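Local coordinates for protein RNA-directed RNA polymerase (Infectious pancreatic necrosis virus, PDB 3ZED) that copies RNA from an RNA template as the viral RNA-dependent RNA polymerase, and probably also becomes covalently attached to the genome, at residues Y608-V611 with R612-I616; T676-T679 with L680-I683; S781-E784 with T785-L789. One frame throughout, in Å; residues are numbered along the deposited sequence.

Contact 1: Y608-V611 with R612-I616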
loop_
_atom_site.group_PDB
_atom_site.type_symbol
_atom_site.label_atom_id
_atom_site.label_comp_id
_atom_site.label_asym_id
_atom_site.label_seq_id
_atom_site.Cartn_x
_atom_site.Cartn_y
_atom_site.Cartn_z
ATOM N N TYR B 608 26.865 3.684 1.015
ATOM C CA TYR B 608 25.817 2.657 0.998
ATOM C C TYR B 608 26.326 1.385 1.694
ATOM O O TYR B 608 25.566 0.753 2.418
ATOM C CB TYR B 608 25.334 2.346 -0.450
ATOM C CG TYR B 608 24.703 0.974 -0.573
ATOM C CD1 TYR B 608 23.370 0.765 -0.229
ATOM C CD2 TYR B 608 25.471 -0.140 -0.909
ATOM C CE1 TYR B 608 22.812 -0.510 -0.238
ATOM C CE2 TYR B 608 24.933 -1.422 -0.896
ATOM C CZ TYR B 608 23.602 -1.602 -0.569
ATOM O OH TYR B 608 23.075 -2.871 -0.572
ATOM N N GLN B 609 27.600 1.019 1.461
ATOM C CA GLN B 609 28.266 -0.149 2.044
ATOM C C GLN B 609 28.242 -0.090 3.566
ATOM O O GLN B 609 27.929 -1.096 4.209
ATOM C CB GLN B 609 29.722 -0.246 1.545
ATOM C CG GLN B 609 29.847 -0.638 0.069
ATOM C CD GLN B 609 29.348 -2.042 -0.221
ATOM O OE1 GLN B 609 29.743 -3.028 0.424
ATOM N NE2 GLN B 609 28.465 -2.154 -1.205
ATOM N N ILE B 610 28.537 1.089 4.139
ATOM C CA ILE B 610 28.496 1.307 5.589
ATOM C C ILE B 610 27.027 1.230 6.067
ATOM O O ILE B 610 26.757 0.573 7.077
ATOM C CB ILE B 610 29.159 2.656 5.968
ATOM C CG1 ILE B 610 30.674 2.643 5.608
ATOM C CG2 ILE B 610 28.907 3.011 7.452
ATOM C CD1 ILE B 610 31.298 3.993 5.389
ATOM N N VAL B 611 26.103 1.913 5.348
ATOM C CA VAL B 611 24.670 1.958 5.653
ATOM C C VAL B 611 24.092 0.513 5.751
ATOM O O VAL B 611 23.418 0.199 6.723
ATOM C CB VAL B 611 23.894 2.846 4.635
ATOM C CG1 VAL B 611 22.375 2.694 4.780
ATOM C CG2 VAL B 611 24.287 4.320 4.782
ATOM N N ARG B 612 24.386 -0.345 4.770
ATOM C CA ARG B 612 23.924 -1.737 4.697
ATOM C C ARG B 612 24.226 -2.514 5.995
ATOM O O ARG B 612 23.324 -3.134 6.543
ATOM C CB ARG B 612 24.571 -2.433 3.488
ATOM C CG ARG B 612 24.389 -3.949 3.453
ATOM C CD ARG B 612 25.522 -4.608 2.693
ATOM N NE ARG B 612 25.347 -4.457 1.252
ATOM C CZ ARG B 612 26.123 -5.026 0.345
ATOM N NH1 ARG B 612 27.143 -5.790 0.720
ATOM N NH2 ARG B 612 25.878 -4.853 -0.944
ATOM N N TYR B 613 25.479 -2.465 6.479
ATOM C CA TYR B 613 25.893 -3.164 7.694
ATOM C C TYR B 613 25.374 -2.484 8.967
ATOM O O TYR B 613 25.050 -3.191 9.904
ATOM C CB TYR B 613 27.413 -3.337 7.729
ATOM C CG TYR B 613 27.876 -4.260 6.626
ATOM C CD1 TYR B 613 27.449 -5.589 6.576
ATOM C CD2 TYR B 613 28.651 -3.784 5.571
ATOM C CE1 TYR B 613 27.808 -6.427 5.524
ATOM C CE2 TYR B 613 29.007 -4.612 4.505
ATOM C CZ TYR B 613 28.581 -5.933 4.486
ATOM O OH TYR B 613 28.979 -6.783 3.487
ATOM N N GLU B 614 25.220 -1.152 8.992
ATOM C CA GLU B 614 24.671 -0.461 10.153
ATOM C C GLU B 614 23.162 -0.703 10.284
ATOM O O GLU B 614 22.689 -0.943 11.394
ATOM C CB GLU B 614 24.960 1.056 10.098
ATOM C CG GLU B 614 26.421 1.450 10.274
ATOM C CD GLU B 614 27.040 1.158 11.627
ATOM O OE1 GLU B 614 27.390 -0.013 11.891
ATOM O OE2 GLU B 614 27.213 2.110 12.414
ATOM N N ALA B 615 22.409 -0.660 9.156
ATOM C CA ALA B 615 20.957 -0.855 9.148
ATOM C C ALA B 615 20.582 -2.274 9.549
ATOM O O ALA B 615 19.674 -2.429 10.362
ATOM C CB ALA B 615 20.364 -0.510 7.796
ATOM N N ILE B 616 21.313 -3.300 9.066
ATOM C CA ILE B 616 21.042 -4.692 9.445
ATOM C C ILE B 616 21.249 -4.866 10.998
ATOM O O ILE B 616 20.470 -5.572 11.651
ATOM C CB ILE B 616 21.799 -5.747 8.583
ATOM C CG1 ILE B 616 21.100 -7.117 8.634
ATOM C CG2 ILE B 616 23.279 -5.886 8.927
ATOM C CD1 ILE B 616 19.815 -7.256 7.753
#
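Arg612 folds its side chain back along helix 604-621 so that its guanidinium meets Tyr608 OH at its edge and the Gln609 amide over one face. With CG anti to the backbone N (chi1 169°) and a bend at chi3, the chain brings NE to 3.3 Å from Tyr608 OH, a weak hydrogen bond donated by the arginine; a second weak one runs from NH2 to the same oxygen. Both reach it near the guanidinium plane. Ring and guanidinium stand almost perpendicular, 86° apart, and NH2 sits at the rim of the tyrosine, near the ring plane. On the covered guanidinium face, Gln609 NE2 is 3.7 Å from Arg612 NH2, the two side chains running the same way. Next to this, Gln609 O lies 3.1 Å from Tyr613 CD2, while Arg612 CD rests over one face of the Tyr613 ring. The backbone bond from Arg612 N to Tyr608 O, at 2.9 Å, is the regular helical one. Tyr608 OH also bonds to Lys591 O, and Asp124 takes the Tyr613 hydroxyl and a long, weak ion pair with Arg612 NH1. The arginine is thus held by several modest contacts, and Asp124 probably offsets part of its charge.

Contact 2: T676-T679 with L680-I683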
loop_
_atom_site.group_PDB
_atom_site.type_symbol
_atom_site.label_atom_id
_atom_site.label_comp_id
_atom_site.label_asym_id
_atom_site.label_seq_id
_atom_site.Cartn_x
_atom_site.Cartn_y
_atom_site.Cartn_z
ATOM N N THR B 676 26.200 2.470 18.582
ATOM C CA THR B 676 26.549 2.165 19.980
ATOM C C THR B 676 25.259 1.815 20.714
ATOM O O THR B 676 24.172 1.921 20.128
ATOM C CB THR B 676 27.277 3.339 20.675
ATOM O OG1 THR B 676 26.415 4.476 20.725
ATOM C CG2 THR B 676 28.633 3.685 20.052
ATOM N N ASN B 677 25.358 1.463 22.004
ATOM C CA ASN B 677 24.162 1.192 22.794
ATOM C C ASN B 677 23.228 2.438 22.851
ATOM O O ASN B 677 22.018 2.263 22.884
ATOM C CB ASN B 677 24.526 0.731 24.208
ATOM C CG ASN B 677 23.326 0.253 24.961
ATOM O OD1 ASN B 677 22.699 -0.731 24.593
ATOM N ND2 ASN B 677 22.906 1.019 25.940
ATOM N N GLN B 678 23.781 3.680 22.850
ATOM C CA GLN B 678 22.956 4.910 22.889
ATOM C C GLN B 678 22.042 5.029 21.650
ATOM O O GLN B 678 20.917 5.524 21.776
ATOM C CB GLN B 678 23.812 6.179 23.047
ATOM C CG GLN B 678 22.994 7.449 23.391
ATOM C CD GLN B 678 22.194 7.324 24.672
ATOM O OE1 GLN B 678 22.725 7.024 25.757
ATOM N NE2 GLN B 678 20.886 7.534 24.576
ATOM N N THR B 679 22.500 4.545 20.473
ATOM C CA THR B 679 21.696 4.533 19.246
ATOM C C THR B 679 20.434 3.677 19.451
ATOM O O THR B 679 19.346 4.041 18.995
ATOM C CB THR B 679 22.501 3.967 18.043
ATOM O OG1 THR B 679 23.815 4.509 18.010
ATOM C CG2 THR B 679 21.804 4.191 16.722
ATOM N N LEU B 680 20.611 2.527 20.124
ATOM C CA LEU B 680 19.535 1.573 20.386
ATOM C C LEU B 680 18.573 2.114 21.429
ATOM O O LEU B 680 17.366 1.895 21.295
ATOM C CB LEU B 680 20.120 0.219 20.807
ATOM C CG LEU B 680 20.950 -0.496 19.726
ATOM C CD1 LEU B 680 21.509 -1.775 20.252
ATOM C CD2 LEU B 680 20.140 -0.720 18.448
ATOM N N VAL B 681 19.092 2.857 22.429
ATOM C CA VAL B 681 18.282 3.508 23.458
ATOM C C VAL B 681 17.422 4.596 22.764
ATOM O O VAL B 681 16.220 4.618 22.981
ATOM C CB VAL B 681 19.147 4.089 24.631
ATOM C CG1 VAL B 681 18.335 5.013 25.545
ATOM C CG2 VAL B 681 19.795 2.976 25.446
ATOM N N ASP B 682 18.039 5.441 21.900
ATOM C CA ASP B 682 17.363 6.550 21.192
ATOM C C ASP B 682 16.229 6.083 20.267
ATOM O O ASP B 682 15.165 6.694 20.284
ATOM C CB ASP B 682 18.350 7.397 20.368
ATOM C CG ASP B 682 19.421 8.145 21.160
ATOM O OD1 ASP B 682 19.313 8.203 22.418
ATOM O OD2 ASP B 682 20.383 8.635 20.531
ATOM N N ILE B 683 16.439 5.009 19.481
ATOM C CA ILE B 683 15.408 4.549 18.557
ATOM C C ILE B 683 14.202 3.948 19.321
ATOM O O ILE B 683 13.126 3.808 18.750
ATOM C CB ILE B 683 15.966 3.568 17.483
ATOM C CG1 ILE B 683 16.469 2.236 18.081
ATOM C CG2 ILE B 683 17.027 4.253 16.634
ATOM C CD1 ILE B 683 16.758 1.126 17.079
#
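Gln678 and Asp682 meet one turn apart on the outer side of helix 677-683, and the glutamine can be followed outward from its CB. With CG anti to the backbone N, chi1 (-168°) puts CG 3.9 Å from Asp682 OD1; the chain then bends at chi2, and NE2 turns toward Asp682. CD is about as far from that oxygen as CG, and at the tip NE2 closes to 2.8 Å of Asp682 OD1 in a hydrogen bond with an N-H...O angle of 163°. The acceptor lies in the amide plane of Gln678, but the donor reaches OD1 on its syn side while standing 34° out of the carboxylate plane. The two side chains cross at about a right angle. NE2 also lies 3.7 Å from Val681 CG1, so the methyl packs beside the amide as it reaches for the acid. The other methyl of this valine, CG2, is 3.7 Å from Asn677 ND2. That amide is engaged beyond the helix: its OD1 takes the N-H of Leu541 and its ND2 bonds to Gln570 OE1. Beneath the side chains, Asp682 N donates to Gln678 O at 2.9 Å, so Gln678 and Asp682 are joined through backbone and side chain alike. At the start of the helix, Thr676 N donates to Thr679 OG1 over 3.2 Å in a nearly straight bond. Leu680 faces the other way, packing on Tyr540 and Trp622. The bond from the N-cap N-H of Thr676 to the N3 side chain is one half of a capping box, followed here by an i to i+4 amide-carboxylate hydrogen bond along a short helix of the thumb region.

Contact 3: S781-E784 with T785-L789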
loop_
_atom_site.group_PDB
_atom_site.type_symbol
_atom_site.label_atom_id
_atom_site.label_comp_id
_atom_site.label_asym_id
_atom_site.label_seq_id
_atom_site.Cartn_x
_atom_site.Cartn_y
_atom_site.Cartn_z
ATOM N N SER B 781 -22.948 1.226 -12.628
ATOM C CA SER B 781 -22.098 2.098 -13.430
ATOM C C SER B 781 -20.679 1.468 -13.550
ATOM O O SER B 781 -20.016 1.642 -14.572
ATOM C CB SER B 781 -22.022 3.475 -12.781
ATOM O OG SER B 781 -21.472 3.385 -11.472
ATOM N N LEU B 782 -20.243 0.703 -12.511
ATOM C CA LEU B 782 -18.950 0.010 -12.494
ATOM C C LEU B 782 -18.856 -1.013 -13.648
ATOM O O LEU B 782 -17.819 -1.093 -14.310
ATOM C CB LEU B 782 -18.673 -0.655 -11.131
ATOM C CG LEU B 782 -18.723 0.256 -9.888
ATOM C CD1 LEU B 782 -18.322 -0.504 -8.625
ATOM C CD2 LEU B 782 -17.861 1.492 -10.057
ATOM N N THR B 783 -19.959 -1.724 -13.939
ATOM C CA THR B 783 -20.051 -2.665 -15.060
ATOM C C THR B 783 -20.064 -1.881 -16.389
ATOM O O THR B 783 -19.379 -2.276 -17.335
ATOM C CB THR B 783 -21.286 -3.553 -14.909
ATOM O OG1 THR B 783 -21.134 -4.321 -13.713
ATOM C CG2 THR B 783 -21.501 -4.482 -16.112
ATOM N N GLU B 784 -20.831 -0.772 -16.441
ATOM C CA GLU B 784 -20.920 0.121 -17.588
ATOM C C GLU B 784 -19.526 0.686 -17.933
ATOM O O GLU B 784 -19.148 0.675 -19.103
ATOM C CB GLU B 784 -21.931 1.249 -17.323
ATOM C CG GLU B 784 -23.348 0.728 -17.138
ATOM C CD GLU B 784 -24.438 1.781 -17.123
ATOM O OE1 GLU B 784 -24.622 2.426 -16.067
ATOM O OE2 GLU B 784 -25.137 1.926 -18.152
ATOM N N THR B 785 -18.748 1.105 -16.915
ATOM C CA THR B 785 -17.376 1.605 -17.071
ATOM C C THR B 785 -16.482 0.507 -17.658
ATOM O O THR B 785 -15.750 0.776 -18.611
ATOM C CB THR B 785 -16.822 2.112 -15.727
ATOM O OG1 THR B 785 -17.715 3.091 -15.221
ATOM C CG2 THR B 785 -15.431 2.725 -15.850
ATOM N N ARG B 786 -16.551 -0.718 -17.106
ATOM C CA ARG B 786 -15.737 -1.848 -17.559
ATOM C C ARG B 786 -16.026 -2.182 -19.044
ATOM O O ARG B 786 -15.076 -2.371 -19.813
ATOM C CB ARG B 786 -15.960 -3.067 -16.655
ATOM C CG ARG B 786 -14.996 -4.210 -16.913
ATOM C CD ARG B 786 -15.699 -5.526 -17.111
ATOM N NE ARG B 786 -16.634 -5.818 -16.025
ATOM C CZ ARG B 786 -17.824 -6.384 -16.195
ATOM N NH1 ARG B 786 -18.234 -6.738 -17.413
ATOM N NH2 ARG B 786 -18.617 -6.601 -15.152
ATOM N N GLU B 787 -17.314 -2.195 -19.450
ATOM C CA GLU B 787 -17.753 -2.435 -20.836
ATOM C C GLU B 787 -17.118 -1.434 -21.814
ATOM O O GLU B 787 -16.546 -1.839 -22.830
ATOM C CB GLU B 787 -19.286 -2.331 -20.942
ATOM C CG GLU B 787 -20.043 -3.474 -20.291
ATOM C CD GLU B 787 -21.557 -3.368 -20.249
ATOM O OE1 GLU B 787 -22.115 -2.308 -20.618
ATOM O OE2 GLU B 787 -22.177 -4.324 -19.734
ATOM N N ALA B 788 -17.234 -0.133 -21.501
ATOM C CA ALA B 788 -16.698 0.977 -22.283
ATOM C C ALA B 788 -15.165 0.925 -22.346
ATOM O O ALA B 788 -14.597 1.223 -23.400
ATOM C CB ALA B 788 -17.156 2.301 -21.689
ATOM N N LEU B 789 -14.499 0.529 -21.237
ATOM C CA LEU B 789 -13.033 0.421 -21.202
ATOM C C LEU B 789 -12.532 -0.654 -22.163
ATOM O O LEU B 789 -11.471 -0.468 -22.772
ATOM C CB LEU B 789 -12.522 0.121 -19.785
ATOM C CG LEU B 789 -12.583 1.268 -18.791
ATOM C CD1 LEU B 789 -12.416 0.767 -17.366
ATOM C CD2 LEU B 789 -11.603 2.394 -19.155
HETATM O O HOH W 1 -24.746 -0.364 -20.297
#
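Ser781 O is gripped twice by Thr785: Thr785 N comes to 2.7 Å and Thr785 OG1 to 2.8 Å. The amide is the ordinary helical donor, tilted slightly from the carbonyl plane, whereas OG1 donates from above, 42° out of that plane. What brings the hydroxyl back over the preceding turn is its position anti to the carbonyl carbon (chi1 -56°). Asn446 O is a further, weak partner of this OG1, and Asn446 ND2 bonds to Ser781 OG, so helix 438-452 runs close against this face.

On the outer side Thr783 lies alongside Arg786. Its CA sits over one face of the guanidinium, toward the rim, and its CG2 is 3.7 Å from Arg786 NH2. The same methyl is also 3.7 Å from Glu787 OE2, placing it between a basic and an acidic group. Glu787 CG packs 3.3 Å from Thr783 O.

Glu784 and Glu787 do not touch; Glu784 OE2 and Glu787 OE1 are 5.8 Å apart. A water bridges them, donating to Glu784 OE2 and to Glu787 OE1, while Glu784 OE1 accepts from Val737 N and Lys288 forms a long, weak ion pair with Glu787. The doubly held carbonyl satisfies a buried threonine hydroxyl within its own helix, and the bridging water probably eases the repulsion between the two carboxylates.

Going along the chain from the N terminus, the three contacts come in series, none enclosing or crossing another, and each closes a turn or two within a single helix. Contact 1 lies in helix 604-621, whose side chains reach helices 580-588, 625-645 and 650-654. Contact 2 follows in helix 677-683; its centre is about 16 Å from that of contact 1, and Glu614 bonds to the N-H of Leu675, just before that helix. Both belong to the thumb region. Contact 3, in the C-terminal helix 781-789, sits on the opposite side of the chain's centre, about 49 Å from contact 1 between centres, and joins the C-terminal region to helices 283-293, 412-426 and 438-452.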